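Local coordinates for protein antibiotic biosynthesis monooxygenase (Rhodospirillum rubrum, PDB 4HL9) that probably acts as a monooxygenase, an oxidoreductase of the antibiotic biosynthesis monooxygenase family, at residues R45-V48 / E49-Q53; A102-R105 / Q106-T109. All coordinates share one frame; numbering follows the deposited sequence.

Contact 1 (R45-V48 / E49-Q53); sequences RELV and EKTRQ
V48 lays its CG1 methyl over the guanidinium of R52, one turn further along helix 37-52, with the carbon 3.4 Å above the plane and over the centre of the group. The valine branch is anti to the backbone N (chi1 167°), while R52 runs extended from CG to NE alongside it, so a methyl meets the flat, weakly hydrated face of the cation and leaves its N-H edges for other partners. NE bonds to the carbonyl of Y60 and NH2 forms a salt bridge with D61, both on strand 59-65; a long, flat cation suits a place where the helix must reach polar atoms of the sheet.

On another side of the helix E46, extended beyond CG, meets K50, whose chain is bent at chi2 and chi4. The two cross obliquely and form a salt bridge, E46 OE2 to K50 NZ 3.2 Å, weak as a hydrogen bond. The same OE2 also pairs with R95 of helix 91-101, so the carboxylate joins two helices.

T51 faces the sheet and helix 91-101, where a bare polar group would be costly. With its hydroxyl beside the backbone N (chi1 -63°), T51 OG1 lies 2.8 Å from the carbonyl O of L47, to which it donates from above the carbonyl plane. T51 N donates to L47 O from the opposite face at 2.9 Å, so two donors grip one acceptor. L47 adds CD1 3.8 Å from T51 OG1, and its leucyl side chain packs on Y60, F74 and L96. The hydroxyl of T51 is thus satisfied within its own helix and can lie buried against Y60, W78 and H92, whereas two positive groups, K50 and R95, at the same OE2 of E46 would be expected to favour its ionised form.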
ATOM      1  N   ARG A  45     -15.775   7.189   5.351  1.00 20.47           N
ATOM      2  CA  ARG A  45     -15.506   7.775   6.669  1.00 22.46           C
ATOM      3  C   ARG A  45     -16.057   6.914   7.827  1.00 22.39           C
ATOM      4  O   ARG A  45     -15.359   6.664   8.821  1.00 21.89           O
ATOM      5  CB  ARG A  45     -16.037   9.212   6.764  1.00 23.33           C
ATOM      6  CG  ARG A  45     -15.365  10.222   5.830  1.00 27.46           C
ATOM      7  CD  ARG A  45     -15.850  11.628   6.162  1.00 35.28           C
ATOM      8  NE  ARG A  45     -16.264  12.390   4.981  1.00 40.96           N
ATOM      9  CZ  ARG A  45     -15.433  12.917   4.080  1.00 42.96           C
ATOM     10  NH1 ARG A  45     -14.114  12.762   4.189  1.00 44.46           N
ATOM     11  NH2 ARG A  45     -15.927  13.594   3.052  1.00 44.88           N
ATOM     12  N   GLU A  46     -17.291   6.433   7.677  1.00 22.34           N
ATOM     13  CA  GLU A  46     -17.879   5.515   8.667  1.00 22.35           C
ATOM     14  C   GLU A  46     -17.132   4.175   8.708  1.00 21.16           C
ATOM     15  O   GLU A  46     -16.878   3.650   9.782  1.00 21.25           O
ATOM     16  CB  GLU A  46     -19.380   5.278   8.416  1.00 22.56           C
ATOM     17  CG  GLU A  46     -20.057   4.417   9.514  1.00 25.05           C
ATOM     18  CD  GLU A  46     -21.529   4.102   9.240  1.00 28.87           C
ATOM     19  OE1 GLU A  46     -22.114   4.658   8.282  1.00 26.56           O
ATOM     20  OE2 GLU A  46     -22.100   3.287   9.994  1.00 31.48           O
ATOM     21  N   LEU A  47     -16.801   3.617   7.546  1.00 20.77           N
ATOM     22  CA  LEU A  47     -16.026   2.367   7.486  1.00 19.25           C
ATOM     23  C   LEU A  47     -14.713   2.492   8.292  1.00 19.22           C
ATOM     24  O   LEU A  47     -14.382   1.631   9.119  1.00 18.15           O
ATOM     25  CB  LEU A  47     -15.807   1.927   6.018  1.00 19.63           C
ATOM     26  CG  LEU A  47     -15.077   0.607   5.761  1.00 18.88           C
ATOM     27  CD1 LEU A  47     -15.807  -0.576   6.448  1.00 21.00           C
ATOM     28  CD2 LEU A  47     -14.824   0.338   4.258  1.00 18.39           C
ATOM     29  N   VAL A  48     -14.002   3.593   8.089  1.00 18.90           N
ATOM     30  CA  VAL A  48     -12.737   3.836   8.792  1.00 20.51           C
ATOM     31  C   VAL A  48     -12.963   3.953  10.304  1.00 21.50           C
ATOM     32  O   VAL A  48     -12.300   3.259  11.103  1.00 21.41           O
ATOM     33  CB  VAL A  48     -12.006   5.056   8.207  1.00 19.71           C
ATOM     34  CG1 VAL A  48     -10.861   5.515   9.110  1.00 21.04           C
ATOM     35  CG2 VAL A  48     -11.482   4.725   6.819  1.00 19.70           C
ATOM     36  N   GLU A  49     -13.933   4.777  10.691  1.00 22.09           N
ATOM     37  CA  GLU A  49     -14.238   4.980  12.108  1.00 24.63           C
ATOM     38  C   GLU A  49     -14.628   3.678  12.836  1.00 24.34           C
ATOM     39  O   GLU A  49     -14.094   3.387  13.907  1.00 24.86           O
ATOM     40  CB  GLU A  49     -15.306   6.066  12.264  1.00 25.11           C
ATOM     41  CG  GLU A  49     -16.086   6.029  13.572  1.00 30.71           C
ATOM     42  CD  GLU A  49     -17.271   6.971  13.528  1.00 35.86           C
ATOM     43  OE1 GLU A  49     -18.391   6.494  13.219  1.00 39.34           O
ATOM     44  OE2 GLU A  49     -17.072   8.181  13.765  1.00 36.94           O
ATOM     45  N   LYS A  50     -15.511   2.886  12.233  1.00 24.08           N
ATOM     46  CA  LYS A  50     -15.984   1.638  12.849  1.00 24.05           C
ATOM     47  C   LYS A  50     -14.922   0.553  12.837  1.00 23.57           C
ATOM     48  O   LYS A  50     -14.823  -0.246  13.791  1.00 22.89           O
ATOM     49  CB  LYS A  50     -17.244   1.095  12.144  1.00 23.80           C
ATOM     50  CG  LYS A  50     -18.564   1.844  12.361  1.00 26.64           C
ATOM     51  CD  LYS A  50     -18.990   1.911  13.815  1.00 30.49           C
ATOM     52  CE  LYS A  50     -20.491   2.270  13.969  1.00 30.74           C
ATOM     53  NZ  LYS A  50     -20.975   3.335  13.041  1.00 30.88           N
ATOM     54  N   THR A  51     -14.143   0.496  11.754  1.00 22.10           N
ATOM     55  CA  THR A  51     -13.083  -0.505  11.660  1.00 21.52           C
ATOM     56  C   THR A  51     -12.029  -0.270  12.738  1.00 21.76           C
ATOM     57  O   THR A  51     -11.578  -1.226  13.369  1.00 20.34           O
ATOM     58  CB  THR A  51     -12.430  -0.596  10.270  1.00 21.24           C
ATOM     59  OG1 THR A  51     -13.402  -0.998   9.299  1.00 21.09           O
ATOM     60  CG2 THR A  51     -11.306  -1.645  10.271  1.00 22.22           C
ATOM     61  N   ARG A  52     -11.655   0.994  12.949  1.00 22.58           N
ATOM     62  CA  ARG A  52     -10.651   1.342  13.968  1.00 24.13           C
ATOM     63  C   ARG A  52     -11.107   0.990  15.389  1.00 24.77           C
ATOM     64  O   ARG A  52     -10.282   0.814  16.287  1.00 25.50           O
ATOM     65  CB  ARG A  52     -10.310   2.825  13.896  1.00 23.75           C
ATOM     66  CG  ARG A  52      -9.419   3.192  12.715  1.00 23.32           C
ATOM     67  CD  ARG A  52      -9.315   4.703  12.613  1.00 24.71           C
ATOM     68  NE  ARG A  52      -8.336   5.118  11.611  1.00 22.97           N
ATOM     69  CZ  ARG A  52      -8.208   6.375  11.187  1.00 23.49           C
ATOM     70  NH1 ARG A  52      -9.003   7.322  11.663  1.00 22.33           N
ATOM     71  NH2 ARG A  52      -7.300   6.679  10.281  1.00 21.87           N
ATOM     72  N   GLN A  53     -12.419   0.904  15.579  1.00 25.44           N
ATOM     73  CA  GLN A  53     -13.009   0.450  16.844  1.00 26.36           C
ATOM     74  C   GLN A  53     -13.053  -1.078  17.003  1.00 25.69           C
ATOM     75  O   GLN A  53     -13.467  -1.573  18.045  1.00 25.90           O
ATOM     76  CB  GLN A  53     -14.407   1.050  17.027  1.00 26.01           C
ATOM     77  CG  GLN A  53     -14.395   2.579  17.071  1.00 30.33           C
ATOM     78  CD  GLN A  53     -15.790   3.183  17.097  1.00 34.50           C
ATOM     79  OE1 GLN A  53     -16.789   2.518  16.772  1.00 36.34           O
ATOM     80  NE2 GLN A  53     -15.866   4.454  17.474  1.00 35.19           N
TER

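Contact 2 (A102-R105 / Q106-T109); sequences AHQR and QDGT
Q104 reaches over the corner at R105 and Q106 to touch D107, near the start of 104-115, the outermost strand on its side of this chain's antiparallel four-stranded sheet, in a ferredoxin-like alpha-beta fold. Q104 CB lies 3.4 Å from the carbonyl O of Q106, and Q104 CG follows at 3.5 Å from Q106 O. CG sits between the backbone N and the carbonyl carbon (chi1 72°), which directs the side chain across the bend; beyond CG the chain is extended. Q104 CD continues past Q106 O at 3.4 Å, presenting the amide carbon to the carbonyl oxygen. At the tip, Q104 NE2 donates to OD1 of D107 over 3.3 Å, a long and bent bond with an angle of 139° at the hydrogen. Glutamine suits this place because its chain is long enough to span two intervening residues and its amide can offer an N-H to an acid. The CB of D107 leads away from 102-105, but its carboxylate turns back and brings OD1 to the amide.

R105 and Q106 lie side by side, pointing the same way. Aliphatic carbons do the touching: R105 CG is 3.7 Å from Q106 CG. The charged end of R105 goes further, its NH2 forming a salt bridge with D68 and a hydrogen bond with the carbonyl of I32, while its backbone pairs with F31 of the neighbouring strand 24-32. Arginine therefore ties the corner to that strand and to the acidic residue beyond the end of strand 59-65. The backbone N of Q106 is buried at the bend without a hydrogen-bond partner. Across the corner, NE2 of Q104 meets OD1 of D107 from above the carboxylate plane, 37° out of it.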
ATOM      1  N   ALA A 102     -21.000  -0.745  -5.294  1.00 19.48           N
ATOM      2  CA  ALA A 102     -22.058  -0.456  -6.272  1.00 20.22           C
ATOM      3  C   ALA A 102     -21.597   0.570  -7.317  1.00 19.72           C
ATOM      4  O   ALA A 102     -22.041   0.552  -8.463  1.00 19.90           O
ATOM      5  CB  ALA A 102     -23.295   0.059  -5.556  1.00 19.96           C
ATOM      6  N   HIS A 103     -20.684   1.441  -6.905  1.00 19.96           N
ATOM      7  CA  HIS A 103     -20.168   2.499  -7.766  1.00 20.43           C
ATOM      8  C   HIS A 103     -18.757   2.286  -8.362  1.00 21.26           C
ATOM      9  O   HIS A 103     -18.169   3.233  -8.895  1.00 21.50           O
ATOM     10  CB  HIS A 103     -20.232   3.804  -7.003  1.00 19.75           C
ATOM     11  CG  HIS A 103     -21.623   4.188  -6.591  1.00 22.56           C
ATOM     12  ND1 HIS A 103     -22.609   4.488  -7.507  1.00 21.42           N
ATOM     13  CD2 HIS A 103     -22.194   4.325  -5.369  1.00 23.26           C
ATOM     14  CE1 HIS A 103     -23.725   4.800  -6.868  1.00 22.33           C
ATOM     15  NE2 HIS A 103     -23.502   4.705  -5.570  1.00 23.89           N
ATOM     16  N   GLN A 104     -18.211   1.073  -8.281  1.00 21.18           N
ATOM     17  CA  GLN A 104     -16.847   0.825  -8.794  1.00 21.91           C
ATOM     18  C   GLN A 104     -16.756   0.913 -10.322  1.00 22.72           C
ATOM     19  O   GLN A 104     -17.682   0.516 -11.030  1.00 22.31           O
ATOM     20  CB  GLN A 104     -16.325  -0.524  -8.345  1.00 21.94           C
ATOM     21  CG  GLN A 104     -16.994  -1.695  -9.032  1.00 22.64           C
ATOM     22  CD  GLN A 104     -16.511  -3.046  -8.530  1.00 24.69           C
ATOM     23  OE1 GLN A 104     -16.146  -3.198  -7.366  1.00 25.59           O
ATOM     24  NE2 GLN A 104     -16.518  -4.029  -9.409  1.00 22.22           N
ATOM     25  N   ARG A 105     -15.638   1.419 -10.834  1.00 23.31           N
ATOM     26  CA  ARG A 105     -15.453   1.461 -12.286  1.00 24.87           C
ATOM     27  C   ARG A 105     -14.825   0.169 -12.822  1.00 25.85           C
ATOM     28  O   ARG A 105     -14.993  -0.170 -14.000  1.00 26.17           O
ATOM     29  CB  ARG A 105     -14.712   2.742 -12.729  1.00 25.28           C
ATOM     30  CG  ARG A 105     -13.267   2.887 -12.314  1.00 26.00           C
ATOM     31  CD  ARG A 105     -12.631   4.110 -13.012  1.00 27.35           C
ATOM     32  NE  ARG A 105     -12.536   5.202 -12.060  1.00 31.19           N
ATOM     33  CZ  ARG A 105     -11.412   5.845 -11.765  1.00 31.34           C
ATOM     34  NH1 ARG A 105     -10.281   5.552 -12.410  1.00 29.67           N
ATOM     35  NH2 ARG A 105     -11.432   6.800 -10.836  1.00 31.48           N
ATOM     36  N   GLN A 106     -14.136  -0.558 -11.943  1.00 26.10           N
ATOM     37  CA  GLN A 106     -13.487  -1.844 -12.249  1.00 27.57           C
ATOM     38  C   GLN A 106     -13.425  -2.582 -10.917  1.00 27.46           C
ATOM     39  O   GLN A 106     -13.595  -1.958  -9.873  1.00 26.36           O
ATOM     40  CB  GLN A 106     -12.039  -1.681 -12.729  1.00 28.34           C
ATOM     41  CG  GLN A 106     -11.621  -0.319 -13.277  1.00 31.79           C
ATOM     42  CD  GLN A 106     -10.153   0.030 -13.013  1.00 34.86           C
ATOM     43  OE1 GLN A 106      -9.297  -0.844 -12.789  1.00 36.47           O
ATOM     44  NE2 GLN A 106      -9.861   1.326 -13.023  1.00 36.76           N
ATOM     45  N   ASP A 107     -13.163  -3.891 -10.941  1.00 27.82           N
ATOM     46  CA  ASP A 107     -12.955  -4.638  -9.696  1.00 28.28           C
ATOM     47  C   ASP A 107     -11.820  -4.024  -8.871  1.00 27.25           C
ATOM     48  O   ASP A 107     -10.839  -3.505  -9.421  1.00 27.55           O
ATOM     49  CB  ASP A 107     -12.596  -6.098  -9.962  1.00 29.25           C
ATOM     50  CG  ASP A 107     -13.745  -6.898 -10.535  1.00 32.96           C
ATOM     51  OD1 ASP A 107     -14.900  -6.798 -10.028  1.00 35.65           O
ATOM     52  OD2 ASP A 107     -13.470  -7.654 -11.488  1.00 37.26           O
ATOM     53  N   GLY A 108     -11.960  -4.091  -7.554  1.00 26.38           N
ATOM     54  CA  GLY A 108     -10.895  -3.654  -6.658  1.00 25.63           C
ATOM     55  C   GLY A 108      -9.835  -4.737  -6.535  1.00 25.20           C
ATOM     56  O   GLY A 108      -9.972  -5.835  -7.092  1.00 25.18           O
ATOM     57  N   THR A 109      -8.754  -4.425  -5.832  1.00 23.60           N
ATOM     58  CA  THR A 109      -7.731  -5.419  -5.558  1.00 23.15           C
ATOM     59  C   THR A 109      -7.392  -5.447  -4.066  1.00 22.23           C
ATOM     60  O   THR A 109      -7.509  -4.437  -3.365  1.00 20.82           O
ATOM     61  CB  THR A 109      -6.437  -5.162  -6.357  1.00 23.62           C
ATOM     62  OG1 THR A 109      -5.884  -3.913  -5.935  1.00 24.26           O
ATOM     63  CG2 THR A 109      -6.699  -5.133  -7.900  1.00 24.05           C
TER

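From the N terminus, strand 24-32 leads into helix 37-52, and contact 1 lies in the last turns of that helix, spanning successive residues without enclosing any loop. The chain then makes the hairpin of strands 59-65 and 71-78 and the helices 81-86 and 91-101 before contact 2, at the corner near the start of strand 104-115. The contacts are in series, neither nested nor crossed. The centres of contacts 1 and 2 are about 20 Å apart, on opposite sides of the chain's centre. Contact 1 joins its helix to helix 91-101 and to strands 59-65 and 71-78; contact 2 sits where the last strand pairs with strand 24-32, with H103 against I39 and V40 near the start of helix 37-52.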